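Local coordinates for protein pollen allergen Phl p 6 (Phleum pratense, PDB 6TRK) that is a pollen allergen of timothy grass, built from four helices, whose biochemical role is not firmly established, at residues Ala26-Pro30 / Ala31-Lys35. The protein carries 1 engineered substitution. Sequence-based numbering, arbitrary orientation.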
ATOM      1  N   ALA A  26      12.010  -3.748  10.760  0.58 28.82           N
ATOM      2  CA  ALA A  26      13.394  -3.255  10.824  0.58 22.27           C
ATOM      3  C   ALA A  26      14.413  -4.276  11.366  0.58 24.08           C
ATOM      4  O   ALA A  26      15.554  -4.332  10.900  0.58 25.03           O
ATOM      5  CB  ALA A  26      13.423  -1.977  11.672  0.58 24.74           C
ATOM      6  N   ASN A  27      14.031  -5.089  12.325  1.00 29.98           N
ATOM      7  CA  ASN A  27      14.963  -5.846  13.172  1.00 29.24           C
ATOM      8  C   ASN A  27      14.353  -7.239  13.231  1.00 27.10           C
ATOM      9  O   ASN A  27      14.560  -7.992  14.187  1.00 28.58           O
ATOM     10  CB  ASN A  27      15.216  -5.278  14.550  1.00 51.27           C
ATOM     11  CG  ASN A  27      16.383  -6.005  15.247  1.00115.23           C
ATOM     12  OD1 ASN A  27      17.390  -6.342  14.623  1.00 41.57           O
ATOM     13  ND2 ASN A  27      16.214  -6.290  16.529  1.00 43.47           N
ATOM     14  N   VAL A  28      13.635  -7.587  12.172  1.00 20.08           N
ATOM     15  CA  VAL A  28      12.982  -8.872  11.985  1.00 32.23           C
ATOM     16  C   VAL A  28      13.859  -9.654  11.024  1.00 17.79           C
ATOM     17  O   VAL A  28      14.299  -9.087  10.007  1.00 18.80           O
ATOM     18  CB  VAL A  28      11.559  -8.651  11.449  1.00 35.30           C
ATOM     19  CG1 VAL A  28      10.898  -9.929  11.047  1.00 31.39           C
ATOM     20  CG2 VAL A  28      10.731  -7.923  12.514  1.00 32.85           C
ATOM     21  N   PRO A  29      14.108 -10.943  11.281  1.00 20.40           N
ATOM     22  CA  PRO A  29      14.868 -11.742  10.320  1.00 24.75           C
ATOM     23  C   PRO A  29      14.192 -11.761   8.965  1.00 25.49           C
ATOM     24  O   PRO A  29      12.952 -11.707   8.862  1.00 21.55           O
ATOM     25  CB  PRO A  29      14.885 -13.141  10.956  1.00 26.73           C
ATOM     26  CG  PRO A  29      14.654 -12.920  12.396  1.00 35.87           C
ATOM     27  CD  PRO A  29      13.772 -11.715  12.496  1.00 27.65           C
ATOM     28  N   PRO A  30      14.974 -11.869   7.889  1.00 21.43           N
ATOM     29  CA  PRO A  30      14.389 -11.846   6.541  1.00 21.76           C
ATOM     30  C   PRO A  30      13.212 -12.790   6.345  1.00 23.06           C
ATOM     31  O   PRO A  30      12.216 -12.414   5.698  1.00 23.31           O
ATOM     32  CB  PRO A  30      15.579 -12.247   5.646  1.00 31.09           C
ATOM     33  CG  PRO A  30      16.799 -11.768   6.411  1.00 29.84           C
ATOM     34  CD  PRO A  30      16.455 -11.881   7.868  1.00 31.26           C
ATOM     35  N   ALA A  31      13.276 -13.996   6.902  1.00 21.81           N
ATOM     36  CA  ALA A  31      12.199 -14.947   6.640  1.00 18.42           C
ATOM     37  C   ALA A  31      10.901 -14.576   7.347  1.00 23.38           C
ATOM     38  O   ALA A  31       9.845 -15.140   7.015  1.00 22.48           O
ATOM     39  CB  ALA A  31      12.611 -16.354   7.073  1.00 22.88           C
ATOM     40  N   ASP A  32      10.954 -13.671   8.329  1.00 18.32           N
ATOM     41  CA  ASP A  32       9.756 -13.262   9.047  1.00 18.37           C
ATOM     42  C   ASP A  32       9.250 -11.896   8.624  1.00 18.77           C
ATOM     43  O   ASP A  32       8.184 -11.483   9.082  1.00 18.18           O
ATOM     44  CB  ASP A  32      10.028 -13.289  10.546  1.00 20.96           C
ATOM     45  CG  ASP A  32      10.499 -14.652  11.026  1.00 27.74           C
ATOM     46  OD1 ASP A  32       9.774 -15.635  10.808  1.00 32.34           O
ATOM     47  OD2 ASP A  32      11.603 -14.723  11.613  1.00 34.62           O
ATOM     48  N   LYS A  33       9.959 -11.191   7.733  1.00 17.03           N
ATOM     49  CA  LYS A  33       9.565  -9.821   7.412  1.00 17.51           C
ATOM     50  C   LYS A  33       8.182  -9.752   6.765  1.00 17.04           C
ATOM     51  O   LYS A  33       7.356  -8.901   7.124  1.00 16.51           O
ATOM     52  CB  LYS A  33      10.596  -9.174   6.492  1.00 17.78           C
ATOM     53  CG  LYS A  33      11.926  -8.779   7.179  1.00 19.31           C
ATOM     54  CD  LYS A  33      12.832  -8.065   6.174  1.00 21.85           C
ATOM     55  CE  LYS A  33      14.266  -7.912   6.714  1.00 23.75           C
ATOM     56  NZ  LYS A  33      14.247  -6.919   7.775  1.00 27.37           N
ATOM     57  N   TYR A  34       7.903 -10.620   5.789  1.00 16.90           N
ATOM     58  CA  TYR A  34       6.631 -10.459   5.098  1.00 15.50           C
ATOM     59  C   TYR A  34       5.447 -10.700   6.032  1.00 15.66           C
ATOM     60  O   TYR A  34       4.465  -9.933   6.008  1.00 14.65           O
ATOM     61  CB  TYR A  34       6.542 -11.364   3.873  1.00 16.13           C
ATOM     62  CG  TYR A  34       5.236 -11.167   3.146  1.00 13.09           C
ATOM     63  CD1 TYR A  34       4.877  -9.932   2.652  1.00 15.30           C
ATOM     64  CD2 TYR A  34       4.344 -12.225   2.984  1.00 19.94           C
ATOM     65  CE1 TYR A  34       3.699  -9.735   2.016  1.00 18.53           C
ATOM     66  CE2 TYR A  34       3.142 -12.014   2.328  1.00 21.78           C
ATOM     67  CZ  TYR A  34       2.844 -10.766   1.853  1.00 19.31           C
ATOM     68  OH  TYR A  34       1.650 -10.536   1.189  1.00 22.54           O
ATOM     69  N   LYS A  35       5.512 -11.758   6.856  1.00 15.51           N
ATOM     70  CA  LYS A  35       4.411 -12.055   7.769  1.00 17.93           C
ATOM     71  C   LYS A  35       4.207 -10.936   8.777  1.00 18.10           C
ATOM     72  O   LYS A  35       3.067 -10.600   9.116  1.00 15.34           O
ATOM     73  CB  LYS A  35       4.671 -13.377   8.480  1.00 21.53           C
ATOM     74  CG  LYS A  35       3.560 -13.861   9.381  1.00 44.88           C
ATOM     75  CD  LYS A  35       4.001 -15.034  10.311  1.00 60.70           C
ATOM     76  CE  LYS A  35       5.309 -15.752   9.896  1.00128.51           C
ATOM     77  NZ  LYS A  35       6.559 -15.329  10.646  1.00 34.48           N
TER
HETATM   78  O   HOH W   1      16.766  -5.928   8.215  1.00 61.84           O
HETATM   79  O   HOH W   2       9.647 -12.628   4.637  1.00 22.17           O
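P29 and P30 lead the chain straight into A31 and D32, where an extended approach (P29 psi 149°) gives way to helical turns. P29 O accepts a hydrogen bond from D32 N-H (N to O 2.9 Å), with the donor lying well above the carbonyl plane. One residue on, K33 N reaches P30 O at 3.3 Å. That same P30 O accepts a hydrogen bond from a water whose O lies 2.8 Å away; the water accepts one from Y34 N-H, so water is wedged into the first turn. Among the side chains, K33 does most of the work. Its chain runs back past the P30 CA, and the bend at its end (chi4 -71°) brings NZ to V28 O at 3.1 Å, in the carbonyl plane. NZ also bonds to T25 O and a water, so the ammonium ties successive parts of the loop to the helix. V28 CG1, anti to its own N, packs against D32 CB at 3.5 Å. The D32 carboxylate brings OD2 beside the P29 ring (3.6 Å to CG), while OD1 forms a salt bridge with K35 NZ, whose hydrogen bond is weak. The loop from helix 2-23 thus enters helix 30-55 through a Pro-Pro pair, at one end of the all-helical allergen fold.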